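Local coordinates for capsular polysaccharide export system protein KpsC (Thermosulfurimonas dismutans, PDB 6MGB) that transfers Kdo in a beta-2,4 linkage, probably from CMP-Kdo, during synthesis of the conserved glycolipid on which Gram-negative bacterial capsules are built, at residues Met169-Gly174 against Thr244-Met249; Arg182-Ala187 against Ile261-Pro266; Asp74-Ser79 against Met265-Gly270; Glu252-Met255 against Glu259-Cys262. All blocks are in the same frame, centred on the assembly; numbering follows the deposited sequence. Where two conformers were deposited one is given.

Contact 1: residues Met169-Gly174 against Thr244-Met249. With C5P (cytidine-5'-monophosphate), chain D.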
loop_
_atom_site.group_PDB
_atom_site.type_symbol
_atom_site.label_atom_id
_atom_site.label_comp_id
_atom_site.label_asym_id
_atom_site.label_seq_id
_atom_site.Cartn_x
_atom_site.Cartn_y
_atom_site.Cartn_z
ATOM N N MET A 169 -3.514 9.273 4.605
ATOM C CA MET A 169 -3.944 8.806 5.919
ATOM C C MET A 169 -2.930 7.873 6.565
ATOM O O MET A 169 -2.923 7.743 7.793
ATOM C CB MET A 169 -5.296 8.092 5.819
ATOM C CG MET A 169 -6.462 8.975 5.389
ATOM S SD MET A 169 -6.862 10.307 6.547
ATOM C CE MET A 169 -7.133 9.421 8.080
ATOM N N SER A 170 -2.079 7.213 5.776
ATOM C CA SER A 170 -1.115 6.281 6.350
ATOM C C SER A 170 -0.063 6.980 7.201
ATOM O O SER A 170 0.643 6.306 7.959
ATOM C CB SER A 170 -0.431 5.478 5.242
ATOM O OG SER A 170 0.492 6.276 4.521
ATOM N N VAL A 171 0.058 8.303 7.097
ATOM C CA VAL A 171 1.018 9.033 7.920
ATOM C C VAL A 171 0.521 9.121 9.358
ATOM O O VAL A 171 1.136 8.576 10.281
ATOM C CB VAL A 171 1.281 10.427 7.325
ATOM C CG1 VAL A 171 2.131 11.271 8.267
ATOM C CG2 VAL A 171 1.965 10.294 5.973
ATOM N N ARG A 172 -0.606 9.805 9.570
ATOM C CA ARG A 172 -1.086 10.008 10.934
ATOM C C ARG A 172 -1.624 8.716 11.535
ATOM O O ARG A 172 -1.447 8.465 12.732
ATOM C CB ARG A 172 -2.140 11.113 10.969
ATOM C CG ARG A 172 -1.529 12.506 10.919
ATOM C CD ARG A 172 -2.539 13.603 11.200
ATOM N NE ARG A 172 -1.888 14.908 11.333
ATOM C CZ ARG A 172 -1.569 15.492 12.488
ATOM N NH1 ARG A 172 -1.846 14.912 13.649
ATOM N NH2 ARG A 172 -0.972 16.677 12.482
ATOM N N LEU A 173 -2.272 7.873 10.730
ATOM C CA LEU A 173 -2.653 6.564 11.242
ATOM C C LEU A 173 -1.465 5.618 11.351
ATOM O O LEU A 173 -1.602 4.548 11.951
ATOM C CB LEU A 173 -3.751 5.948 10.373
ATOM C CG LEU A 173 -5.134 6.591 10.506
ATOM C CD1 LEU A 173 -6.172 5.904 9.629
ATOM C CD2 LEU A 173 -5.591 6.555 11.956
ATOM N N GLY A 174 -0.310 5.989 10.800
ATOM C CA GLY A 174 0.923 5.274 11.055
ATOM C C GLY A 174 1.721 5.904 12.181
ATOM O O GLY A 174 2.935 5.703 12.281
ATOM N N THR A 244 11.779 6.247 4.859
ATOM C CA THR A 244 10.358 6.419 4.587
ATOM C C THR A 244 9.609 6.636 5.894
ATOM O O THR A 244 10.036 6.178 6.958
ATOM C CB THR A 244 9.772 5.205 3.848
ATOM O OG1 THR A 244 8.449 5.508 3.390
ATOM C CG2 THR A 244 9.722 3.977 4.758
ATOM N N VAL A 245 8.483 7.343 5.800
ATOM C CA VAL A 245 7.570 7.500 6.927
ATOM C C VAL A 245 6.605 6.323 6.917
ATOM O O VAL A 245 6.612 5.494 7.835
ATOM C CB VAL A 245 6.812 8.842 6.868
ATOM C CG1 VAL A 245 5.762 8.912 7.977
ATOM C CG2 VAL A 245 7.780 10.013 6.983
ATOM N N SER A 246 5.772 6.234 5.867
ATOM C CA SER A 246 4.768 5.176 5.805
ATOM C C SER A 246 4.418 4.746 4.381
ATOM O O SER A 246 3.372 4.114 4.186
ATOM C CB SER A 246 3.480 5.631 6.506
ATOM O OG SER A 246 2.905 6.737 5.830
ATOM N N SER A 247 5.253 5.052 3.390
ATOM C CA SER A 247 4.908 4.787 2.001
ATOM C C SER A 247 4.966 3.294 1.684
ATOM O O SER A 247 5.799 2.553 2.211
ATOM C CB SER A 247 5.854 5.545 1.071
ATOM O OG SER A 247 5.621 5.206 -0.284
ATOM N N GLN A 248 4.070 2.858 0.793
ATOM C CA GLN A 248 4.148 1.495 0.274
ATOM C C GLN A 248 5.470 1.253 -0.440
ATOM O O GLN A 248 5.925 0.107 -0.535
ATOM C CB GLN A 248 2.982 1.220 -0.676
ATOM C CG GLN A 248 3.017 -0.160 -1.329
ATOM C CD GLN A 248 1.861 -0.384 -2.282
ATOM O OE1 GLN A 248 0.821 0.268 -2.181
ATOM N NE2 GLN A 248 2.039 -1.305 -3.220
ATOM N N MET A 249 6.099 2.311 -0.955
ATOM C CA MET A 249 7.377 2.150 -1.635
ATOM C C MET A 249 8.451 1.629 -0.692
ATOM O O MET A 249 9.439 1.048 -1.153
ATOM C CB MET A 249 7.806 3.479 -2.260
ATOM C CG MET A 249 9.040 3.384 -3.139
ATOM S SD MET A 249 9.271 4.862 -4.148
ATOM C CE MET A 249 10.855 4.513 -4.904
HETATM O O3P C5P D . 1.995 4.484 -0.279
HETATM P P C5P D . 2.218 5.537 -1.340
HETATM O O1P C5P D . 3.192 6.580 -0.802
HETATM O O2P C5P D . 1.009 6.251 -1.913
HETATM O "O5'" C5P D . 2.955 4.790 -2.535
HETATM C "C5'" C5P D . 2.231 4.076 -3.525
HETATM C "C4'" C5P D . 3.156 3.578 -4.605
HETATM O "O4'" C5P D . 3.582 4.702 -5.420
HETATM C "C3'" C5P D . 4.457 2.957 -4.114
HETATM O "O3'" C5P D . 4.312 1.590 -3.770
HETATM C "C2'" C5P D . 5.409 3.188 -5.282
HETATM O "O2'" C5P D . 5.228 2.208 -6.294
HETATM C "C1'" C5P D . 4.930 4.541 -5.809
HETATM N N1 C5P D . 5.715 5.666 -5.248
HETATM C C2 C5P D . 6.797 6.313 -6.057
HETATM N N3 C5P D . 7.588 7.455 -5.476
HETATM C C4 C5P D . 7.305 7.942 -4.129
HETATM C C5 C5P D . 6.228 7.297 -3.325
HETATM C C6 C5P D . 5.439 6.157 -3.906
HETATM O O2 C5P D . 7.031 5.923 -7.148
HETATM N N4 C5P D . 8.073 9.048 -3.564
#
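S246 lays its hydroxymethyl group against the carbonyl oxygen and the side chain of S170, in a buried spot on the short, weakly bonded helix 169-172. The hydroxyls S246 OG and S170 OG approach head to head at 2.8 Å. S246 OG also lies 3.1 Å from S170 O, a weak hydrogen bond at best, and its single proton cannot serve both. The S246 hydroxyl sits between its own backbone N and carbonyl carbon (chi1 64°), which brings it to face the helix; Q164 NE2, from a loop, is a further partner of the same oxygen. Beside this polar knot V171 spreads its two branches: CG2 lies 3.7 Å from S246 OG, while CG1 meets V245 CG1 at 4.3 Å.

The next residues turn to the nucleotide. S247 is the N-cap of helix 248-255, and its OG accepts from M249 N at 3.0 Å. The same S247 OG donates to C5P O1P, the CMP phosphate, at 2.8 Å. Q248 N points almost straight at C5P O3P, 2.8 Å away with an angle of 173° at the hydrogen. M249, fully extended, carries SD to the cytosine ring, 3.4 Å from C5P N3. T244 OG1 accepts from S247 N in an ST motif that braces this turn, which follows strand 241-244.

The phosphate is thus met here by a neutral hydroxyl and a backbone N-H at a helix N terminus, whose dipole would be expected to offset part of its negative charge; K200 and H202 also bond to the nucleotide.

Contact 2: residues Arg182-Ala187 against Ile261-Pro266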
loop_
_atom_site.group_PDB
_atom_site.type_symbol
_atom_site.label_atom_id
_atom_site.label_comp_id
_atom_site.label_asym_id
_atom_site.label_seq_id
_atom_site.Cartn_x
_atom_site.Cartn_y
_atom_site.Cartn_z
ATOM N N ARG A 182 10.235 16.192 8.126
ATOM C CA ARG A 182 11.391 17.041 8.399
ATOM C C ARG A 182 12.391 16.330 9.303
ATOM O O ARG A 182 13.604 16.397 9.071
ATOM C CB ARG A 182 10.946 18.362 9.027
ATOM C CG ARG A 182 12.087 19.336 9.278
ATOM C CD ARG A 182 11.571 20.720 9.640
ATOM N NE ARG A 182 10.791 20.723 10.876
ATOM C CZ ARG A 182 11.310 20.866 12.092
ATOM N NH1 ARG A 182 12.618 21.014 12.256
ATOM N NH2 ARG A 182 10.516 20.856 13.153
ATOM N N GLU A 183 11.903 15.641 10.337
ATOM C CA GLU A 183 12.796 14.865 11.191
ATOM C C GLU A 183 13.516 13.788 10.390
ATOM O O GLU A 183 14.717 13.561 10.575
ATOM C CB GLU A 183 12.001 14.239 12.338
ATOM C CG GLU A 183 12.852 13.498 13.358
ATOM C CD GLU A 183 12.022 12.870 14.460
ATOM O OE1 GLU A 183 10.810 12.652 14.248
ATOM O OE2 GLU A 183 12.581 12.595 15.542
ATOM N N MET A 184 12.794 13.112 9.493
ATOM C CA MET A 184 13.411 12.082 8.665
ATOM C C MET A 184 14.550 12.654 7.835
ATOM O O MET A 184 15.607 12.026 7.694
ATOM C CB MET A 184 12.361 11.447 7.755
ATOM C CG MET A 184 12.890 10.324 6.883
ATOM S SD MET A 184 11.597 9.550 5.894
ATOM C CE MET A 184 11.301 10.821 4.672
ATOM N N TYR A 185 14.353 13.847 7.272
ATOM C CA TYR A 185 15.385 14.457 6.445
ATOM C C TYR A 185 16.649 14.718 7.251
ATOM O O TYR A 185 17.743 14.278 6.876
ATOM C CB TYR A 185 14.858 15.755 5.836
ATOM C CG TYR A 185 15.932 16.598 5.199
ATOM C CD1 TYR A 185 16.490 16.238 3.981
ATOM C CD2 TYR A 185 16.390 17.755 5.815
ATOM C CE1 TYR A 185 17.474 17.007 3.393
ATOM C CE2 TYR A 185 17.374 18.531 5.236
ATOM C CZ TYR A 185 17.913 18.151 4.024
ATOM O OH TYR A 185 18.895 18.917 3.439
ATOM N N PHE A 186 16.521 15.427 8.373
ATOM C CA PHE A 186 17.708 15.808 9.131
ATOM C C PHE A 186 18.329 14.611 9.835
ATOM O O PHE A 186 19.536 14.610 10.102
ATOM C CB PHE A 186 17.354 16.913 10.124
ATOM C CG PHE A 186 17.101 18.239 9.470
ATOM C CD1 PHE A 186 18.156 18.991 8.982
ATOM C CD2 PHE A 186 15.814 18.727 9.323
ATOM C CE1 PHE A 186 17.936 20.207 8.369
ATOM C CE2 PHE A 186 15.586 19.948 8.710
ATOM C CZ PHE A 186 16.651 20.686 8.231
ATOM N N ALA A 187 17.535 13.581 10.133
ATOM C CA ALA A 187 18.103 12.340 10.646
ATOM C C ALA A 187 18.963 11.658 9.591
ATOM O O ALA A 187 20.032 11.119 9.904
ATOM C CB ALA A 187 16.990 11.405 11.118
ATOM N N ILE A 261 14.432 2.225 6.656
ATOM C CA ILE A 261 14.360 2.931 7.928
ATOM C C ILE A 261 13.009 3.635 7.974
ATOM O O ILE A 261 12.759 4.573 7.209
ATOM C CB ILE A 261 15.525 3.917 8.089
ATOM C CG1 ILE A 261 16.854 3.192 7.835
ATOM C CG2 ILE A 261 15.506 4.539 9.480
ATOM C CD1 ILE A 261 18.073 4.084 7.846
ATOM N N CYS A 262 12.134 3.173 8.865
ATOM C CA CYS A 262 10.758 3.645 8.944
ATOM C C CYS A 262 10.610 4.642 10.083
ATOM O O CYS A 262 10.989 4.353 11.223
ATOM C CB CYS A 262 9.792 2.476 9.158
ATOM S SG CYS A 262 9.733 1.280 7.818
ATOM N N PHE A 263 10.038 5.806 9.775
ATOM C CA PHE A 263 9.768 6.821 10.782
ATOM C C PHE A 263 8.312 6.845 11.226
ATOM O O PHE A 263 8.004 7.459 12.255
ATOM C CB PHE A 263 10.182 8.198 10.255
ATOM C CG PHE A 263 11.668 8.378 10.193
ATOM C CD1 PHE A 263 12.432 7.618 9.322
ATOM C CD2 PHE A 263 12.306 9.281 11.020
ATOM C CE1 PHE A 263 13.800 7.765 9.271
ATOM C CE2 PHE A 263 13.671 9.437 10.967
ATOM C CZ PHE A 263 14.421 8.678 10.091
ATOM N N GLY A 264 7.419 6.206 10.471
ATOM C CA GLY A 264 6.102 5.855 10.943
ATOM C C GLY A 264 5.980 4.361 11.186
ATOM O O GLY A 264 6.967 3.625 11.232
ATOM N N MET A 265 4.733 3.913 11.334
ATOM C CA MET A 265 4.422 2.504 11.568
ATOM C C MET A 265 3.509 1.999 10.454
ATOM O O MET A 265 2.317 1.743 10.676
ATOM C CB MET A 265 3.780 2.310 12.939
ATOM C CG MET A 265 3.461 0.862 13.310
ATOM S SD MET A 265 4.872 -0.268 13.303
ATOM C CE MET A 265 5.998 0.550 14.433
ATOM N N PRO A 266 4.039 1.851 9.234
ATOM C CA PRO A 266 3.233 1.292 8.140
ATOM C C PRO A 266 2.938 -0.190 8.324
ATOM O O PRO A 266 3.372 -0.800 9.305
ATOM C CB PRO A 266 4.100 1.548 6.901
ATOM C CG PRO A 266 5.494 1.614 7.426
ATOM C CD PRO A 266 5.383 2.251 8.783
#
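F263 reaches across to M184 of helix 180-191 from the end of strand 259-262. Before it, I261 and C262 keep the chain in the parallel sheet: I261 bonds through its backbone to I242 and T244, and the C262 side chain turns from the helix to pack on Y268.

At F263 the strand has ended and the benzyl group stands out to the helix. M184 lies over one face of the ring, with CA 3.5 Å from F263 CE2 and CG 3.7 Å from the ring centroid, only 17° off the normal, a CH-pi contact. Further along the same side chain, SD is 4.6 Å from the centroid and 33° off the normal, an oblique Met-aromatic contact; a bend at chi3 (73°) then leads the methyl group away. In the Rossmann-like nucleotide-binding domain of this GT-B protein, this is a helix packing on one side of the sheet, and Y243 of the neighbouring strand touches both M184 and F263. One helical turn on, A187 CB meets the edge of the F263 ring, near its plane, at 3.9 Å from CE2, so the same aromatic group bridges successive turns. E183 contributes its carbonyl oxygen obliquely, 4.3 Å from F263 CE2.

Beyond F263 the loop leaves the helix. G264 bonds to V245 through the backbone, M265 bonds likewise to G174, and P266 O accepts from R283 NH1.

Contact 3: residues Asp74-Ser79 against Met265-Gly270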
loop_
_atom_site.group_PDB
_atom_site.type_symbol
_atom_site.label_atom_id
_atom_site.label_comp_id
_atom_site.label_asym_id
_atom_site.label_seq_id
_atom_site.Cartn_x
_atom_site.Cartn_y
_atom_site.Cartn_z
ATOM N N ASP A 74 -7.543 0.447 -2.854
ATOM C CA ASP A 74 -6.857 -0.161 -3.985
ATOM C C ASP A 74 -5.897 -1.232 -3.490
ATOM O O ASP A 74 -5.298 -1.105 -2.418
ATOM C CB ASP A 74 -6.092 0.897 -4.785
ATOM C CG ASP A 74 -7.009 1.814 -5.561
ATOM O OD1 ASP A 74 -8.127 1.383 -5.912
ATOM O OD2 ASP A 74 -6.612 2.968 -5.825
ATOM N N GLY A 75 -5.762 -2.298 -4.268
ATOM C CA GLY A 75 -4.801 -3.329 -3.944
ATOM C C GLY A 75 -3.377 -2.817 -4.040
ATOM O O GLY A 75 -3.097 -1.737 -4.562
ATOM N N PHE A 76 -2.452 -3.623 -3.510
ATOM C CA PHE A 76 -1.041 -3.255 -3.558
ATOM C C PHE A 76 -0.505 -3.274 -4.984
ATOM O O PHE A 76 0.361 -2.461 -5.328
ATOM C CB PHE A 76 -0.231 -4.186 -2.656
ATOM C CG PHE A 76 -0.500 -3.995 -1.187
ATOM C CD1 PHE A 76 -0.485 -2.730 -0.624
ATOM C CD2 PHE A 76 -0.772 -5.083 -0.371
ATOM C CE1 PHE A 76 -0.731 -2.551 0.723
ATOM C CE2 PHE A 76 -1.021 -4.909 0.978
ATOM C CZ PHE A 76 -1.001 -3.642 1.525
ATOM N N LEU A 77 -0.995 -4.190 -5.817
ATOM C CA LEU A 77 -0.779 -4.150 -7.260
ATOM C C LEU A 77 -2.072 -3.646 -7.888
ATOM O O LEU A 77 -3.084 -4.354 -7.883
ATOM C CB LEU A 77 -0.406 -5.525 -7.810
ATOM C CG LEU A 77 0.847 -6.197 -7.249
ATOM C CD1 LEU A 77 1.090 -7.520 -7.960
ATOM C CD2 LEU A 77 2.060 -5.287 -7.379
ATOM N N ARG A 78 -2.048 -2.424 -8.422
ATOM C CA ARG A 78 -3.286 -1.754 -8.806
ATOM C C ARG A 78 -3.550 -1.798 -10.309
ATOM O O ARG A 78 -4.616 -2.251 -10.733
ATOM C CB ARG A 78 -3.287 -0.300 -8.321
ATOM C CG ARG A 78 -4.661 0.344 -8.445
ATOM C CD ARG A 78 -4.611 1.852 -8.430
ATOM N NE ARG A 78 -5.948 2.420 -8.579
ATOM C CZ ARG A 78 -6.614 2.484 -9.729
ATOM N NH1 ARG A 78 -6.073 2.018 -10.848
ATOM N NH2 ARG A 78 -7.825 3.020 -9.763
ATOM N N SER A 79 -2.621 -1.317 -11.126
ATOM C CA SER A 79 -2.953 -1.080 -12.528
ATOM C C SER A 79 -1.693 -0.724 -13.309
ATOM O O SER A 79 -0.598 -0.598 -12.752
ATOM C CB SER A 79 -3.992 0.037 -12.652
ATOM O OG SER A 79 -3.545 1.210 -11.990
ATOM N N MET A 265 4.733 3.913 11.334
ATOM C CA MET A 265 4.422 2.504 11.568
ATOM C C MET A 265 3.509 1.999 10.454
ATOM O O MET A 265 2.317 1.743 10.676
ATOM C CB MET A 265 3.780 2.310 12.939
ATOM C CG MET A 265 3.461 0.862 13.310
ATOM S SD MET A 265 4.872 -0.268 13.303
ATOM C CE MET A 265 5.998 0.550 14.433
ATOM N N PRO A 266 4.039 1.851 9.234
ATOM C CA PRO A 266 3.233 1.292 8.140
ATOM C C PRO A 266 2.938 -0.190 8.324
ATOM O O PRO A 266 3.372 -0.800 9.305
ATOM C CB PRO A 266 4.100 1.548 6.901
ATOM C CG PRO A 266 5.494 1.614 7.426
ATOM C CD PRO A 266 5.383 2.251 8.783
ATOM N N PHE A 267 2.210 -0.788 7.377
ATOM C CA PHE A 267 1.739 -2.157 7.563
ATOM C C PHE A 267 2.891 -3.146 7.666
ATOM O O PHE A 267 2.745 -4.204 8.288
ATOM C CB PHE A 267 0.799 -2.549 6.420
ATOM C CG PHE A 267 1.471 -2.642 5.075
ATOM C CD1 PHE A 267 1.981 -3.848 4.622
ATOM C CD2 PHE A 267 1.577 -1.529 4.258
ATOM C CE1 PHE A 267 2.592 -3.941 3.384
ATOM C CE2 PHE A 267 2.186 -1.618 3.018
ATOM C CZ PHE A 267 2.694 -2.826 2.583
ATOM N N TYR A 268 4.039 -2.821 7.079
ATOM C CA TYR A 268 5.180 -3.724 7.033
ATOM C C TYR A 268 6.202 -3.450 8.129
ATOM O O TYR A 268 7.208 -4.163 8.210
ATOM C CB TYR A 268 5.864 -3.633 5.665
ATOM C CG TYR A 268 6.241 -2.226 5.277
ATOM C CD1 TYR A 268 5.350 -1.417 4.584
ATOM C CD2 TYR A 268 7.479 -1.701 5.615
ATOM C CE1 TYR A 268 5.687 -0.128 4.231
ATOM C CE2 TYR A 268 7.825 -0.415 5.268
ATOM C CZ TYR A 268 6.924 0.371 4.576
ATOM O OH TYR A 268 7.258 1.658 4.227
ATOM N N ALA A 269 5.980 -2.440 8.961
ATOM C CA ALA A 269 6.887 -2.128 10.053
ATOM C C ALA A 269 6.491 -2.897 11.311
ATOM O O ALA A 269 5.357 -3.357 11.459
ATOM C CB ALA A 269 6.888 -0.626 10.339
ATOM N N GLY A 270 7.453 -3.033 12.221
ATOM C CA GLY A 270 7.206 -3.667 13.501
ATOM C C GLY A 270 7.217 -5.177 13.491
ATOM O O GLY A 270 6.796 -5.787 14.481
#
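F76 and F267 approach from opposite directions and overlap as an offset stack, their ring centroids 4.8 Å apart and their planes inclined by 23°. F76 brings the outer part of its ring over F267: CZ stands 3.9 Å above the plane near the ring centre, and CE1 comes to 3.8 Å from F267 CE2. Only the outer end of the F76 ring, CE1 and CZ, takes part, and the two backbones remain well apart. On the opposite face of F267, Y268 CD1 lies 3.5 Å above the plane, so the F267 ring is held between F76 and its own neighbour.

The stack spans the two halves of the GT-B fold, with F76 on the loop after strand 69-74 of the mixed sheet and F267 in a type I turn, P266 to A269, between strands of the parallel sheet. CMP is bound close by, and F76 O accepts from NE2 of the CMP-binding Q248.

Within the same loop as F76, R78 NE forms a 2.9 Å salt bridge with D74 OD2, met from above the carboxylate plane. R78 NH1 donates to S79 OG at 2.9 Å and also bonds to A86 O.

Contact 4: residues Glu252-Met255 against Glu259-Cys262. With C5P (cytidine-5'-monophosphate), chain D.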
loop_
_atom_site.group_PDB
_atom_site.type_symbol
_atom_site.label_atom_id
_atom_site.label_comp_id
_atom_site.label_asym_id
_atom_site.label_seq_id
_atom_site.Cartn_x
_atom_site.Cartn_y
_atom_site.Cartn_z
ATOM N N GLU A 252 8.184 -2.020 -1.152
ATOM C CA GLU A 252 8.787 -2.376 -2.432
ATOM C C GLU A 252 10.306 -2.418 -2.321
ATOM O O GLU A 252 10.960 -3.271 -2.933
ATOM C CB GLU A 252 8.339 -1.391 -3.511
ATOM C CG GLU A 252 6.860 -1.515 -3.835
ATOM C CD GLU A 252 6.388 -0.517 -4.869
ATOM O OE1 GLU A 252 7.160 0.402 -5.218
ATOM O OE2 GLU A 252 5.237 -0.653 -5.335
ATOM N N GLY A 253 10.885 -1.515 -1.528
ATOM C CA GLY A 253 12.310 -1.594 -1.252
ATOM C C GLY A 253 12.669 -2.806 -0.414
ATOM O O GLY A 253 13.675 -3.475 -0.670
ATOM N N LEU A 254 11.852 -3.110 0.597
ATOM C CA LEU A 254 12.089 -4.297 1.412
ATOM C C LEU A 254 12.057 -5.560 0.559
ATOM O O LEU A 254 12.867 -6.474 0.755
ATOM C CB LEU A 254 11.044 -4.374 2.528
ATOM C CG LEU A 254 11.414 -5.115 3.815
ATOM C CD1 LEU A 254 12.535 -4.407 4.557
ATOM C CD2 LEU A 254 10.189 -5.241 4.707
ATOM N N MET A 255 11.128 -5.625 -0.399
ATOM C CA MET A 255 11.041 -6.785 -1.279
ATOM C C MET A 255 12.312 -6.972 -2.097
ATOM O O MET A 255 12.616 -8.093 -2.520
ATOM C CB MET A 255 9.829 -6.645 -2.200
ATOM C CG MET A 255 8.495 -6.795 -1.477
ATOM S SD MET A 255 7.087 -6.180 -2.425
ATOM C CE MET A 255 7.221 -7.162 -3.917
ATOM N N GLU A 259 17.796 -1.939 2.991
ATOM C CA GLU A 259 17.630 -1.516 4.376
ATOM C C GLU A 259 16.613 -0.382 4.419
ATOM O O GLU A 259 16.832 0.676 3.821
ATOM C CB GLU A 259 18.963 -1.067 4.968
ATOM C CG GLU A 259 18.876 -0.603 6.414
ATOM C CD GLU A 259 20.218 -0.163 6.964
ATOM O OE1 GLU A 259 21.001 0.445 6.205
ATOM O OE2 GLU A 259 20.493 -0.432 8.151
ATOM N N VAL A 260 15.505 -0.601 5.122
ATOM C CA VAL A 260 14.387 0.335 5.144
ATOM C C VAL A 260 14.276 0.909 6.549
ATOM O O VAL A 260 14.050 0.172 7.517
ATOM C CB VAL A 260 13.078 -0.338 4.709
ATOM C CG1 VAL A 260 11.910 0.629 4.817
ATOM C CG2 VAL A 260 13.207 -0.847 3.279
ATOM N N ILE A 261 14.432 2.225 6.656
ATOM C CA ILE A 261 14.360 2.931 7.928
ATOM C C ILE A 261 13.009 3.635 7.974
ATOM O O ILE A 261 12.759 4.573 7.209
ATOM C CB ILE A 261 15.525 3.917 8.089
ATOM C CG1 ILE A 261 16.854 3.192 7.835
ATOM C CG2 ILE A 261 15.506 4.539 9.480
ATOM C CD1 ILE A 261 18.073 4.084 7.846
ATOM N N CYS A 262 12.134 3.173 8.865
ATOM C CA CYS A 262 10.758 3.645 8.944
ATOM C C CYS A 262 10.610 4.642 10.083
ATOM O O CYS A 262 10.989 4.353 11.223
ATOM C CB CYS A 262 9.792 2.476 9.158
ATOM S SG CYS A 262 9.733 1.280 7.818
HETATM O O3P C5P D . 1.995 4.484 -0.279
HETATM P P C5P D . 2.218 5.537 -1.340
HETATM O O1P C5P D . 3.192 6.580 -0.802
HETATM O O2P C5P D . 1.009 6.251 -1.913
HETATM O "O5'" C5P D . 2.955 4.790 -2.535
HETATM C "C5'" C5P D . 2.231 4.076 -3.525
HETATM C "C4'" C5P D . 3.156 3.578 -4.605
HETATM O "O4'" C5P D . 3.582 4.702 -5.420
HETATM C "C3'" C5P D . 4.457 2.957 -4.114
HETATM O "O3'" C5P D . 4.312 1.590 -3.770
HETATM C "C2'" C5P D . 5.409 3.188 -5.282
HETATM O "O2'" C5P D . 5.228 2.208 -6.294
HETATM C "C1'" C5P D . 4.930 4.541 -5.809
HETATM N N1 C5P D . 5.715 5.666 -5.248
HETATM C C2 C5P D . 6.797 6.313 -6.057
HETATM N N3 C5P D . 7.588 7.455 -5.476
HETATM C C4 C5P D . 7.305 7.942 -4.129
HETATM C C5 C5P D . 6.228 7.297 -3.325
HETATM C C6 C5P D . 5.439 6.157 -3.906
HETATM O O2 C5P D . 7.031 5.923 -7.148
HETATM N N4 C5P D . 8.073 9.048 -3.564
#
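V260 points its CG2 branch against helix 248-255, where it touches L254 twice: 3.8 Å to L254 CD1 and 3.8 Å to L254 N. The two side chains meet at about a right angle, with L254 CG roughly opposite its backbone N (chi1 -154°), which brings CD1 nearer to the valine. G253 adds backbone surface, its carbonyl carbon 4.2 Å from V260 CG2. No hydrogen bond crosses between the two segments; side chain to side chain the contact is apolar, and it is buried.

Around this pair, L254 also packs on L273 and on L289 of helix 289-299, while V260 rests against T244 of the adjacent strand. E259 turns away from the helix and is held by salt bridges to R241 and R275, which lie on the strands either side. M255 sends its side chain instead among helices 120-135 and 289-299.

On the helix face turned from the strand, E252 extends to the ribose of CMP. Its OE1 accepts from C5P O2' at 2.9 Å and OE2 accepts more weakly from C5P O3' at 2.9 Å, so the carboxylate spans both hydroxyls; K140 N makes a weak bond to OE2. Helix 248-255 thus joins strands 241-244 and 259-262 in a beta-alpha-beta crossover of a Rossmann-like domain, with a glutamate gripping the nucleotide ribose as is familiar in GT-B glycosyltransferases.

From the N terminus, 74-79 opens the widest loop, which contact 3 closes only at 265-270, bringing the mixed-sheet half onto the nucleotide-binding half. Everything else falls inside it or ends on it. Contact 1 runs from 169-174 to 244-249 and is nested in that loop; contact 2, from 182-187 to 261-266, crosses contact 1 and shares M265 and P266 with contact 3. Contact 4 is the short local closure of helix 248-255 on strand 259-262, follows contact 1 in series and shares I261 and C262 with contact 2. A backbone bond from T244 to F263 stitches contacts 1 and 2 together, while contacts 1 and 4 both reach CMP.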